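Local coordinates for protein ammonium transporter (Kuenenia stuttgartiensis, PDB 6EU6) that probably senses ammonium through its transporter-like membrane domain, as part of a sensor histidine kinase, at residues Y30-S35 / S42-N47; L211-L216 / A272-L277; G222-S227 / V278-S283; A292-L297 / A338-K343. All coordinates share one frame; numbering follows the deposited sequence.

Contact 1 of 4, residues Y30-S35 / S42-N47; sequences YETGFS and SIALRN. With SO4 (sulfate ion), chain H.
Glu31 and Asn47 make the polar part of this contact between the end of helix 2-34 and the start of helix 40-67, which run nearly antiparallel (162° between their directions). Asn47 ND2 donates to Glu31 OE1 at 2.9 Å along an almost straight bond, but it meets the carboxylate from well above its plane, the two flat groups being turned 61° apart. The same amide nitrogen also reaches back one turn to Ile43 O, 2.9 Å from ND2, approaching from the face of that carbonyl opposite to Asn47 N. These two bonds fix the rotation of the amide. Outside the pair, Thr112 OG1 is hydrogen-bonded to Glu31 OE1, while Glu31 OE2 and Asn47 OD1 share an ammonium ion, probably from the crystallisation liquor.

Packing centres on Ile43, whose CD1 methyl lies against the carboxylate oxygen Glu31 OE1 at 3.4 Å. Its CG2 lies 3.8 Å from Thr32 OG1, a hydroxyl hydrogen-bonded to Thr28 O in its own helix; the two side chains run alongside, heading opposite ways.

Arg46 instead turns away, and its NE grips sulfate O4 at 2.7 Å in the guanidinium plane. Burying Glu31 with amide, hydroxyl and cation partners is consistent with its keeping a negative charge inside the helix bundle.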
loop_
_atom_site.group_PDB
_atom_site.type_symbol
_atom_site.label_atom_id
_atom_site.label_comp_id
_atom_site.label_asym_id
_atom_site.label_seq_id
_atom_site.Cartn_x
_atom_site.Cartn_y
_atom_site.Cartn_z
ATOM N N TYR A 30 -6.643 -11.361 2.677
ATOM C CA TYR A 30 -7.960 -11.908 2.340
ATOM C C TYR A 30 -8.075 -13.367 2.847
ATOM O O TYR A 30 -9.036 -13.732 3.567
ATOM C CB TYR A 30 -8.131 -11.845 0.833
ATOM C CG TYR A 30 -9.529 -12.056 0.374
ATOM C CD1 TYR A 30 -10.412 -11.005 0.379
ATOM C CD2 TYR A 30 -9.983 -13.340 -0.047
ATOM C CE1 TYR A 30 -11.687 -11.132 -0.108
ATOM C CE2 TYR A 30 -11.296 -13.509 -0.530
ATOM C CZ TYR A 30 -12.135 -12.406 -0.538
ATOM O OH TYR A 30 -13.420 -12.487 -0.936
ATOM N N GLU A 31 -7.104 -14.200 2.446
ATOM C CA GLU A 31 -7.162 -15.563 2.830
ATOM C C GLU A 31 -7.047 -15.749 4.360
ATOM O O GLU A 31 -7.737 -16.614 4.891
ATOM C CB GLU A 31 -6.123 -16.443 2.114
ATOM C CG GLU A 31 -6.203 -16.342 0.589
ATOM C CD GLU A 31 -5.081 -17.123 -0.168
ATOM O OE1 GLU A 31 -4.429 -18.024 0.541
ATOM O OE2 GLU A 31 -4.928 -16.842 -1.446
ATOM N N THR A 32 -6.160 -14.990 5.027
ATOM C CA THR A 32 -6.011 -15.069 6.454
ATOM C C THR A 32 -7.361 -14.646 7.097
ATOM O O THR A 32 -7.896 -15.327 7.954
ATOM C CB THR A 32 -4.903 -14.196 6.917
ATOM O OG1 THR A 32 -3.681 -14.567 6.316
ATOM C CG2 THR A 32 -4.735 -14.267 8.479
ATOM N N GLY A 33 -7.959 -13.555 6.622
ATOM C CA GLY A 33 -9.251 -13.139 7.120
ATOM C C GLY A 33 -10.345 -14.185 7.041
ATOM O O GLY A 33 -11.167 -14.353 7.964
ATOM N N PHE A 34 -10.402 -14.863 5.902
ATOM C CA PHE A 34 -11.386 -15.928 5.648
ATOM C C PHE A 34 -11.068 -17.235 6.440
ATOM O O PHE A 34 -11.854 -18.105 6.491
ATOM C CB PHE A 34 -11.467 -16.262 4.148
ATOM C CG PHE A 34 -12.564 -15.570 3.426
ATOM C CD1 PHE A 34 -12.405 -14.255 2.988
ATOM C CD2 PHE A 34 -13.748 -16.222 3.140
ATOM C CE1 PHE A 34 -13.408 -13.604 2.305
ATOM C CE2 PHE A 34 -14.767 -15.564 2.455
ATOM C CZ PHE A 34 -14.592 -14.248 2.034
ATOM N N SER A 35 -9.914 -17.336 7.019
ATOM C CA SER A 35 -9.490 -18.563 7.645
ATOM C C SER A 35 -9.956 -18.602 9.116
ATOM O O SER A 35 -10.294 -17.590 9.734
ATOM C CB SER A 35 -7.964 -18.711 7.552
ATOM O OG SER A 35 -7.240 -18.218 8.679
ATOM N N SER A 42 -0.393 -20.643 9.067
ATOM C CA SER A 42 0.011 -21.461 7.938
ATOM C C SER A 42 -0.353 -20.727 6.650
ATOM O O SER A 42 0.336 -20.799 5.670
ATOM C CB SER A 42 -0.666 -22.837 7.852
ATOM O OG SER A 42 -2.057 -22.687 7.830
ATOM N N ILE A 43 -1.507 -20.085 6.622
ATOM C CA ILE A 43 -1.922 -19.473 5.406
ATOM C C ILE A 43 -1.056 -18.221 5.086
ATOM O O ILE A 43 -0.731 -17.970 3.919
ATOM C CB ILE A 43 -3.474 -19.353 5.345
ATOM C CG1 ILE A 43 -3.936 -19.110 3.908
ATOM C CG2 ILE A 43 -3.978 -18.324 6.301
ATOM C CD1 ILE A 43 -3.809 -20.316 2.965
ATOM N N ALA A 44 -0.624 -17.469 6.092
ATOM C CA ALA A 44 0.254 -16.334 5.834
ATOM C C ALA A 44 1.556 -16.821 5.207
ATOM O O ALA A 44 2.037 -16.292 4.190
ATOM C CB ALA A 44 0.539 -15.537 7.111
ATOM N N LEU A 45 2.101 -17.875 5.768
ATOM C CA LEU A 45 3.356 -18.425 5.298
ATOM C C LEU A 45 3.304 -19.056 3.910
ATOM O O LEU A 45 4.266 -18.899 3.154
ATOM C CB LEU A 45 3.897 -19.438 6.283
ATOM C CG LEU A 45 4.221 -18.735 7.604
ATOM C CD1 LEU A 45 4.700 -19.798 8.576
ATOM C CD2 LEU A 45 5.249 -17.612 7.478
ATOM N N ARG A 46 2.216 -19.783 3.583
ATOM C CA ARG A 46 2.069 -20.349 2.237
ATOM C C ARG A 46 2.044 -19.257 1.180
ATOM O O ARG A 46 2.641 -19.386 0.100
ATOM C CB ARG A 46 0.820 -21.254 2.160
ATOM C CG ARG A 46 1.032 -22.542 2.929
ATOM C CD ARG A 46 -0.281 -23.189 3.262
ATOM N NE ARG A 46 -0.040 -24.356 4.078
ATOM C CZ ARG A 46 -0.855 -25.397 4.217
ATOM N NH1 ARG A 46 -2.071 -25.459 3.620
ATOM N NH2 ARG A 46 -0.412 -26.425 4.936
ATOM N N ASN A 47 1.323 -18.161 1.455
ATOM C CA ASN A 47 1.258 -17.053 0.548
ATOM C C ASN A 47 2.601 -16.341 0.319
ATOM O O ASN A 47 2.898 -15.906 -0.785
ATOM C CB ASN A 47 0.273 -16.004 1.052
ATOM C CG ASN A 47 -1.133 -16.324 0.627
ATOM O OD1 ASN A 47 -1.508 -16.090 -0.526
ATOM N ND2 ASN A 47 -1.894 -16.935 1.527
HETATM S S SO4 H . 2.028 -25.510 7.007
HETATM O O1 SO4 H . 1.882 -24.384 7.895
HETATM O O2 SO4 H . 0.960 -26.507 7.353
HETATM O O3 SO4 H . 3.363 -26.119 7.204
HETATM O O4 SO4 H . 2.046 -24.979 5.622
#

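Contact 2 of 4, residues L211-L216 / A272-L277; sequences LGTFFL and AILAGL
Leu216 rests its CD1 methyl against both branch ends of Leu274, 3.8 Å from Leu274 CD1 and 3.9 Å from Leu274 CD2, while its CB lies 4.2 Å from Leu274 CD2. The two side chains slant across one another, and the Leu274 side chain closes in on helix 206-226 only at its tip. One turn earlier, Thr213 offers its methyl rather than its hydroxyl. With OG1 beside the backbone N (chi1 -60°), CG2 swings out to meet Ile273 CG2 at 4.1 Å, the two side chains crossing at about a right angle; Leu274 CD2 is nearly as close to that methyl. The hydroxyl is occupied within its own helix, hydrogen-bonded to Ala209 O.

The segments run almost parallel, 12° between their directions, but their axes stay 10.7 Å apart, so the gap is bridged by branched side-chain ends. Tyr30 of helix 2-34 packs on both Thr213 and Leu274, and Phe27 on Leu216. Trp217 and Trp220 continue the packing onto helix 266-280, and Leu52 of a neighbouring subunit touches Ile273. This is buried helix packing in the Amt bundle close to the trimer interface. With no hydrogen bond between the segments, their contact is one of methyl fit and van der Waals packing.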
loop_
_atom_site.group_PDB
_atom_site.type_symbol
_atom_site.label_atom_id
_atom_site.label_comp_id
_atom_site.label_asym_id
_atom_site.label_seq_id
_atom_site.Cartn_x
_atom_site.Cartn_y
_atom_site.Cartn_z
ATOM N N LEU A 211 -9.640 -5.439 4.490
ATOM C CA LEU A 211 -8.396 -4.793 4.087
ATOM C C LEU A 211 -7.827 -5.537 2.835
ATOM O O LEU A 211 -7.327 -4.881 1.900
ATOM C CB LEU A 211 -7.377 -4.726 5.222
ATOM C CG LEU A 211 -7.792 -3.913 6.464
ATOM C CD1 LEU A 211 -6.680 -3.858 7.532
ATOM C CD2 LEU A 211 -8.246 -2.512 6.142
ATOM N N GLY A 212 -7.964 -6.864 2.814
ATOM C CA GLY A 212 -7.555 -7.667 1.678
ATOM C C GLY A 212 -8.266 -7.256 0.393
ATOM O O GLY A 212 -7.636 -7.038 -0.628
ATOM N N THR A 213 -9.576 -7.040 0.493
ATOM C CA THR A 213 -10.351 -6.648 -0.680
ATOM C C THR A 213 -9.851 -5.316 -1.193
ATOM O O THR A 213 -9.644 -5.146 -2.368
ATOM C CB THR A 213 -11.863 -6.592 -0.282
ATOM O OG1 THR A 213 -12.266 -7.894 0.178
ATOM C CG2 THR A 213 -12.689 -6.164 -1.392
ATOM N N PHE A 214 -9.646 -4.331 -0.310
ATOM C CA PHE A 214 -9.121 -3.049 -0.761
ATOM C C PHE A 214 -7.759 -3.127 -1.438
ATOM O O PHE A 214 -7.503 -2.459 -2.452
ATOM C CB PHE A 214 -9.078 -2.039 0.370
ATOM C CG PHE A 214 -10.375 -1.333 0.648
ATOM C CD1 PHE A 214 -10.948 -0.456 -0.280
ATOM C CD2 PHE A 214 -10.980 -1.465 1.907
ATOM C CE1 PHE A 214 -12.151 0.238 0.048
ATOM C CE2 PHE A 214 -12.175 -0.754 2.213
ATOM C CZ PHE A 214 -12.692 0.108 1.273
ATOM N N PHE A 215 -6.839 -3.936 -0.890
ATOM C CA PHE A 215 -5.559 -4.100 -1.512
ATOM C C PHE A 215 -5.668 -4.718 -2.887
ATOM O O PHE A 215 -4.921 -4.378 -3.814
ATOM C CB PHE A 215 -4.648 -5.071 -0.740
ATOM C CG PHE A 215 -3.993 -4.461 0.422
ATOM C CD1 PHE A 215 -3.088 -3.442 0.244
ATOM C CD2 PHE A 215 -4.216 -4.980 1.709
ATOM C CE1 PHE A 215 -2.451 -2.881 1.358
ATOM C CE2 PHE A 215 -3.616 -4.414 2.806
ATOM C CZ PHE A 215 -2.762 -3.335 2.625
ATOM N N LEU A 216 -6.544 -5.716 -2.987
ATOM C CA LEU A 216 -6.727 -6.404 -4.260
ATOM C C LEU A 216 -7.261 -5.462 -5.300
ATOM O O LEU A 216 -6.805 -5.454 -6.455
ATOM C CB LEU A 216 -7.626 -7.623 -4.090
ATOM C CG LEU A 216 -6.959 -8.802 -3.309
ATOM C CD1 LEU A 216 -7.994 -9.899 -3.018
ATOM C CD2 LEU A 216 -5.823 -9.403 -4.080
ATOM N N ALA A 272 -18.434 -11.228 -4.556
ATOM C CA ALA A 272 -18.964 -10.566 -5.679
ATOM C C ALA A 272 -18.039 -9.427 -6.197
ATOM O O ALA A 272 -17.900 -9.252 -7.401
ATOM C CB ALA A 272 -20.346 -10.054 -5.335
ATOM N N ILE A 273 -17.477 -8.621 -5.256
ATOM C CA ILE A 273 -16.579 -7.554 -5.589
ATOM C C ILE A 273 -15.387 -8.110 -6.358
ATOM O O ILE A 273 -15.068 -7.633 -7.433
ATOM C CB ILE A 273 -16.152 -6.776 -4.318
ATOM C CG1 ILE A 273 -17.397 -6.020 -3.815
ATOM C CG2 ILE A 273 -15.040 -5.826 -4.696
ATOM C CD1 ILE A 273 -17.255 -5.457 -2.427
ATOM N N LEU A 274 -14.754 -9.132 -5.796
ATOM C CA LEU A 274 -13.590 -9.670 -6.434
ATOM C C LEU A 274 -13.910 -10.319 -7.806
ATOM O O LEU A 274 -13.117 -10.200 -8.742
ATOM C CB LEU A 274 -12.896 -10.665 -5.512
ATOM C CG LEU A 274 -12.347 -10.265 -4.169
ATOM C CD1 LEU A 274 -11.457 -11.433 -3.690
ATOM C CD2 LEU A 274 -11.556 -9.015 -4.288
ATOM N N ALA A 275 -15.055 -11.013 -7.895
ATOM C CA ALA A 275 -15.503 -11.580 -9.179
ATOM C C ALA A 275 -15.725 -10.516 -10.229
ATOM O O ALA A 275 -15.363 -10.679 -11.378
ATOM C CB ALA A 275 -16.752 -12.428 -9.022
ATOM N N GLY A 276 -16.243 -9.370 -9.841
ATOM C CA GLY A 276 -16.359 -8.299 -10.793
ATOM C C GLY A 276 -15.057 -7.738 -11.286
ATOM O O GLY A 276 -14.952 -7.436 -12.477
ATOM N N LEU A 277 -14.081 -7.616 -10.365
ATOM C CA LEU A 277 -12.751 -7.297 -10.729
ATOM C C LEU A 277 -12.158 -8.291 -11.737
ATOM O O LEU A 277 -11.592 -7.885 -12.739
ATOM C CB LEU A 277 -11.888 -7.072 -9.512
ATOM C CG LEU A 277 -12.233 -5.746 -8.755
ATOM C CD1 LEU A 277 -11.817 -5.796 -7.286
ATOM C CD2 LEU A 277 -11.647 -4.503 -9.425
#

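Contact 3 of 4, residues G222-S227 / V278-S283; sequences GFNGGS and VAITAS
Segment 222-227 of helix 206-226 approaches segment 278-283, which follows on along helix 266-280, and the backbones come nearest at Asn224 and Thr281, with 6.1 Å between Asn224 CA and Thr281 CA. Three backbone bonds of the i to i-3 kind, from Thr281, Ala282 and Ser283 to Val278, Ala279 and Ile280, tighten the second chain here.

Thr281 meets two neighbours with its two branches. Its methyl lies at the rim of the Phe223 ring, near the ring plane, 3.8 Å from CG2 to Phe223 CE1. Its hydroxyl is hydrogen-bonded to Leu277 O, four residues back, and also stands close to the Asn224 side chain, which crosses Thr281 at about a right angle. Phe223 CG is swung away from the backbone N (chi1 -153°), which carries the ring out toward Thr281.

In this Amt fold the spot lies deep in the helix bundle. Phe223 stacks on Phe103, meets Trp220 edge-to-face and lies against His171, while Val278 touches His326; the pair of histidines recalls the twin-histidine pore of Amt proteins. Ala165 joins the packing from a loop, touching both Asn224 and Thr281. Ser227 OG donates to Phe223 O at 2.8 Å, nearly in line with that C=O bond.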
loop_
_atom_site.group_PDB
_atom_site.type_symbol
_atom_site.label_atom_id
_atom_site.label_comp_id
_atom_site.label_asym_id
_atom_site.label_seq_id
_atom_site.Cartn_x
_atom_site.Cartn_y
_atom_site.Cartn_z
ATOM N N GLY A 222 -3.441 -1.547 -11.291
ATOM C CA GLY A 222 -2.201 -1.805 -12.016
ATOM C C GLY A 222 -2.344 -2.984 -12.971
ATOM O O GLY A 222 -1.812 -3.008 -14.075
ATOM N N PHE A 223 -3.027 -4.003 -12.498
ATOM C CA PHE A 223 -3.241 -5.216 -13.320
ATOM C C PHE A 223 -3.862 -4.874 -14.652
ATOM O O PHE A 223 -3.319 -5.227 -15.731
ATOM C CB PHE A 223 -4.107 -6.149 -12.479
ATOM C CG PHE A 223 -3.931 -7.588 -12.776
ATOM C CD1 PHE A 223 -4.728 -8.175 -13.768
ATOM C CD2 PHE A 223 -3.188 -8.381 -11.965
ATOM C CE1 PHE A 223 -4.615 -9.544 -14.009
ATOM C CE2 PHE A 223 -3.008 -9.736 -12.249
ATOM C CZ PHE A 223 -3.721 -10.292 -13.293
ATOM N N ASN A 224 -4.927 -4.047 -14.594
ATOM C CA ASN A 224 -5.631 -3.582 -15.784
ATOM C C ASN A 224 -4.933 -2.428 -16.521
ATOM O O ASN A 224 -4.646 -2.518 -17.706
ATOM C CB ASN A 224 -7.064 -3.180 -15.442
ATOM C CG ASN A 224 -7.995 -4.399 -15.293
ATOM O OD1 ASN A 224 -8.228 -4.895 -14.237
ATOM N ND2 ASN A 224 -8.567 -4.808 -16.383
ATOM N N GLY A 225 -4.680 -1.333 -15.821
ATOM C CA GLY A 225 -3.984 -0.202 -16.419
ATOM C C GLY A 225 -2.646 -0.550 -17.027
ATOM O O GLY A 225 -2.273 -0.019 -18.079
ATOM N N GLY A 226 -1.866 -1.334 -16.314
ATOM C CA GLY A 226 -0.519 -1.732 -16.780
ATOM C C GLY A 226 -0.623 -2.558 -18.068
ATOM O O GLY A 226 0.337 -2.576 -18.904
ATOM N N SER A 227 -1.769 -3.227 -18.282
ATOM C CA SER A 227 -1.887 -4.131 -19.447
ATOM C C SER A 227 -1.985 -3.382 -20.792
ATOM O O SER A 227 -1.880 -4.005 -21.846
ATOM C CB SER A 227 -2.983 -5.187 -19.280
ATOM O OG SER A 227 -2.663 -6.150 -18.260
ATOM N N VAL A 278 -12.305 -9.552 -11.449
ATOM C CA VAL A 278 -11.785 -10.614 -12.317
ATOM C C VAL A 278 -12.427 -10.452 -13.698
ATOM O O VAL A 278 -11.736 -10.384 -14.704
ATOM C CB VAL A 278 -12.031 -11.998 -11.727
ATOM C CG1 VAL A 278 -11.843 -13.069 -12.806
ATOM C CG2 VAL A 278 -11.078 -12.274 -10.537
ATOM N N ALA A 279 -13.736 -10.228 -13.733
ATOM C CA ALA A 279 -14.430 -10.186 -15.003
ATOM C C ALA A 279 -14.017 -9.037 -15.874
ATOM O O ALA A 279 -13.784 -9.204 -17.108
ATOM C CB ALA A 279 -15.930 -10.180 -14.798
ATOM N N ILE A 280 -13.857 -7.862 -15.252
ATOM C CA ILE A 280 -13.508 -6.669 -16.012
ATOM C C ILE A 280 -12.066 -6.704 -16.536
ATOM O O ILE A 280 -11.731 -6.009 -17.471
ATOM C CB ILE A 280 -13.805 -5.387 -15.237
ATOM C CG1 ILE A 280 -13.927 -4.231 -16.181
ATOM C CG2 ILE A 280 -12.676 -5.081 -14.222
ATOM C CD1 ILE A 280 -15.140 -4.299 -17.079
ATOM N N THR A 281 -11.261 -7.607 -15.984
ATOM C CA THR A 281 -9.904 -7.827 -16.416
ATOM C C THR A 281 -9.842 -8.285 -17.872
ATOM O O THR A 281 -8.787 -8.160 -18.544
ATOM C CB THR A 281 -9.211 -8.857 -15.443
ATOM O OG1 THR A 281 -9.053 -8.212 -14.148
ATOM C CG2 THR A 281 -7.900 -9.147 -15.774
ATOM N N ALA A 282 -10.922 -8.875 -18.370
ATOM C CA ALA A 282 -10.902 -9.381 -19.785
ATOM C C ALA A 282 -11.031 -8.241 -20.770
ATOM O O ALA A 282 -10.631 -8.384 -21.906
ATOM C CB ALA A 282 -12.056 -10.328 -20.041
ATOM N N SER A 283 -11.663 -7.144 -20.362
ATOM C CA SER A 283 -12.170 -6.204 -21.320
ATOM C C SER A 283 -12.049 -4.752 -20.947
ATOM O O SER A 283 -12.568 -3.884 -21.651
ATOM C CB SER A 283 -13.642 -6.506 -21.576
ATOM O OG SER A 283 -14.389 -6.234 -20.412
#

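Contact 4 of 4, residues A292-L297 / A338-K343; sequences AVAIGL and AIFAQK
Segment 292-297, helical throughout, faces the last residues of helix 322-340, and the backbones stay well apart: the closest CA atoms are Ile295 CA and Phe340 CA, 8.4 Å from each other. The distance is spanned chiefly by the Phe340 side chain, with the end of Ile295 reaching out to meet it.

Ile295 places its longer branch over one face of the Phe340 ring. Its CG1 sits 4.0 Å from the ring centroid and 27° off the normal, a CH-pi contact, and comes within 3.7 Å of Phe340 CD2. The terminal methyl continues back toward the root of the ring, Ile295 CD1 being 3.9 Å from Phe340 CD2 and 4.0 Å from Phe340 CG. With CG1 beside the backbone N (chi1 -65°) and CD1 stretching outward (chi2 163°), the torsions bring CG1 over the ring and CD1 back toward its root; the two side chains point past one another, each toward the other's base. Ala294 adds a smaller touch, its CB 4.1 Å from Phe340 CE1 on an oblique approach. Within its own helix, Ile339 CG2 also lies above a face of the ring, toward the rim.

In the Amt helix bundle this joins helix 289-312 to the end of helix 322-340, toward the periphery of the chain. Ile295 is buried, also packing on Ala279 and Ile280 of helix 266-280, whereas Phe340 and Ala294 are partly on the surface. Just past the phenylalanine the chain leaves helical geometry at Ala341. Arg353 of helix 353-385 hydrogen-bonds to the carbonyl oxygens of Ala338 and Ala341 across that helix end, and Val287 touches Phe340 from a loop.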
loop_
_atom_site.group_PDB
_atom_site.type_symbol
_atom_site.label_atom_id
_atom_site.label_comp_id
_atom_site.label_asym_id
_atom_site.label_seq_id
_atom_site.Cartn_x
_atom_site.Cartn_y
_atom_site.Cartn_z
ATOM N N ALA A 292 -19.075 -1.453 -18.205
ATOM C CA ALA A 292 -18.290 -1.969 -17.010
ATOM C C ALA A 292 -19.253 -2.130 -15.854
ATOM O O ALA A 292 -19.185 -3.111 -15.136
ATOM C CB ALA A 292 -17.140 -1.053 -16.687
ATOM N N VAL A 293 -20.175 -1.167 -15.671
ATOM C CA VAL A 293 -21.214 -1.277 -14.665
ATOM C C VAL A 293 -22.115 -2.538 -14.907
ATOM O O VAL A 293 -22.394 -3.335 -13.990
ATOM C CB VAL A 293 -22.020 0.009 -14.610
ATOM C CG1 VAL A 293 -23.311 -0.221 -13.821
ATOM C CG2 VAL A 293 -21.237 1.124 -14.006
ATOM N N ALA A 294 -22.532 -2.745 -16.154
ATOM C CA ALA A 294 -23.365 -3.923 -16.481
ATOM C C ALA A 294 -22.615 -5.221 -16.235
ATOM O O ALA A 294 -23.172 -6.179 -15.690
ATOM C CB ALA A 294 -23.859 -3.825 -17.901
ATOM N N ILE A 295 -21.358 -5.279 -16.656
ATOM C CA ILE A 295 -20.505 -6.489 -16.420
ATOM C C ILE A 295 -20.382 -6.774 -14.904
ATOM O O ILE A 295 -20.516 -7.911 -14.483
ATOM C CB ILE A 295 -19.123 -6.373 -17.053
ATOM C CG1 ILE A 295 -19.283 -6.306 -18.605
ATOM C CG2 ILE A 295 -18.198 -7.561 -16.645
ATOM C CD1 ILE A 295 -18.057 -5.781 -19.351
ATOM N N GLY A 296 -20.190 -5.725 -14.095
ATOM C CA GLY A 296 -20.114 -5.856 -12.651
ATOM C C GLY A 296 -21.398 -6.408 -12.036
ATOM O O GLY A 296 -21.353 -7.313 -11.202
ATOM N N LEU A 297 -22.521 -5.839 -12.434
ATOM C CA LEU A 297 -23.836 -6.237 -11.948
ATOM C C LEU A 297 -24.123 -7.706 -12.252
ATOM O O LEU A 297 -24.417 -8.515 -11.364
ATOM C CB LEU A 297 -24.852 -5.351 -12.586
ATOM C CG LEU A 297 -26.335 -5.645 -12.428
ATOM C CD1 LEU A 297 -27.069 -4.396 -12.946
ATOM C CD2 LEU A 297 -26.819 -6.906 -13.149
ATOM N N ALA A 338 -17.184 -10.490 -25.946
ATOM C CA ALA A 338 -18.005 -10.531 -27.203
ATOM C C ALA A 338 -19.251 -9.640 -27.151
ATOM O O ALA A 338 -19.622 -9.045 -28.163
ATOM C CB ALA A 338 -18.400 -11.972 -27.575
ATOM N N ILE A 339 -19.872 -9.573 -25.983
ATOM C CA ILE A 339 -21.121 -8.827 -25.795
ATOM C C ILE A 339 -20.856 -7.368 -25.731
ATOM O O ILE A 339 -21.614 -6.607 -26.324
ATOM C CB ILE A 339 -21.846 -9.271 -24.555
ATOM C CG1 ILE A 339 -22.023 -10.767 -24.573
ATOM C CG2 ILE A 339 -23.179 -8.569 -24.372
ATOM C CD1 ILE A 339 -22.496 -11.285 -25.911
ATOM N N PHE A 340 -19.760 -6.954 -25.088
ATOM C CA PHE A 340 -19.635 -5.538 -24.724
ATOM C C PHE A 340 -18.543 -4.766 -25.367
ATOM O O PHE A 340 -18.583 -3.488 -25.375
ATOM C CB PHE A 340 -19.476 -5.366 -23.184
ATOM C CG PHE A 340 -20.681 -5.748 -22.413
ATOM C CD1 PHE A 340 -21.733 -4.875 -22.297
ATOM C CD2 PHE A 340 -20.814 -6.975 -21.867
ATOM C CE1 PHE A 340 -22.868 -5.240 -21.615
ATOM C CE2 PHE A 340 -21.919 -7.351 -21.172
ATOM C CZ PHE A 340 -22.974 -6.483 -21.025
ATOM N N ALA A 341 -17.530 -5.445 -25.849
ATOM C CA ALA A 341 -16.392 -4.770 -26.394
ATOM C C ALA A 341 -16.769 -3.921 -27.607
ATOM O O ALA A 341 -17.686 -4.280 -28.364
ATOM C CB ALA A 341 -15.308 -5.746 -26.782
ATOM N N GLN A 342 -16.080 -2.789 -27.732
ATOM C CA GLN A 342 -16.139 -1.941 -28.906
ATOM C C GLN A 342 -15.780 -2.759 -30.142
ATOM O O GLN A 342 -14.774 -3.488 -30.163
ATOM C CB GLN A 342 -15.182 -0.757 -28.741
ATOM C CG GLN A 342 -15.435 0.355 -29.726
ATOM C CD GLN A 342 -16.880 0.795 -29.643
ATOM O OE1 GLN A 342 -17.363 1.098 -28.548
ATOM N NE2 GLN A 342 -17.599 0.782 -30.784
ATOM N N LYS A 343 -16.581 -2.628 -31.190
ATOM C CA LYS A 343 -16.407 -3.498 -32.361
ATOM C C LYS A 343 -15.019 -3.480 -32.998
ATOM O O LYS A 343 -14.529 -4.498 -33.378
ATOM C CB LYS A 343 -17.537 -3.329 -33.388
ATOM C CG LYS A 343 -18.724 -4.246 -33.073
ATOM C CD LYS A 343 -19.765 -4.447 -34.187
ATOM C CE LYS A 343 -19.703 -5.795 -34.925
ATOM N NZ LYS A 343 -21.037 -6.472 -35.002
#

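Contacts 1, 2 and 3 are buried, whereas contact 4 is only partly so and lies across the chain's centre from contact 1. Contacts 2 and 3 join the same two helices, 206-226 and 266-280, at successive levels: aliphatic ends meet in the first, an aromatic rim and polar groups in the second. Tyr30, in segment 30-35 but not among the touching residues of contact 1, bridges to contact 2. At the other end, Ala292 of contact 4 packs on Ile280 of contact 3, and Ile295 on Ser283. Contact 1 alone carries a clear hydrogen bond between its segments; contact 4 relies on CH-pi and apolar touch. Neighbouring subunits reach contacts 1 and 2 but not contact 3.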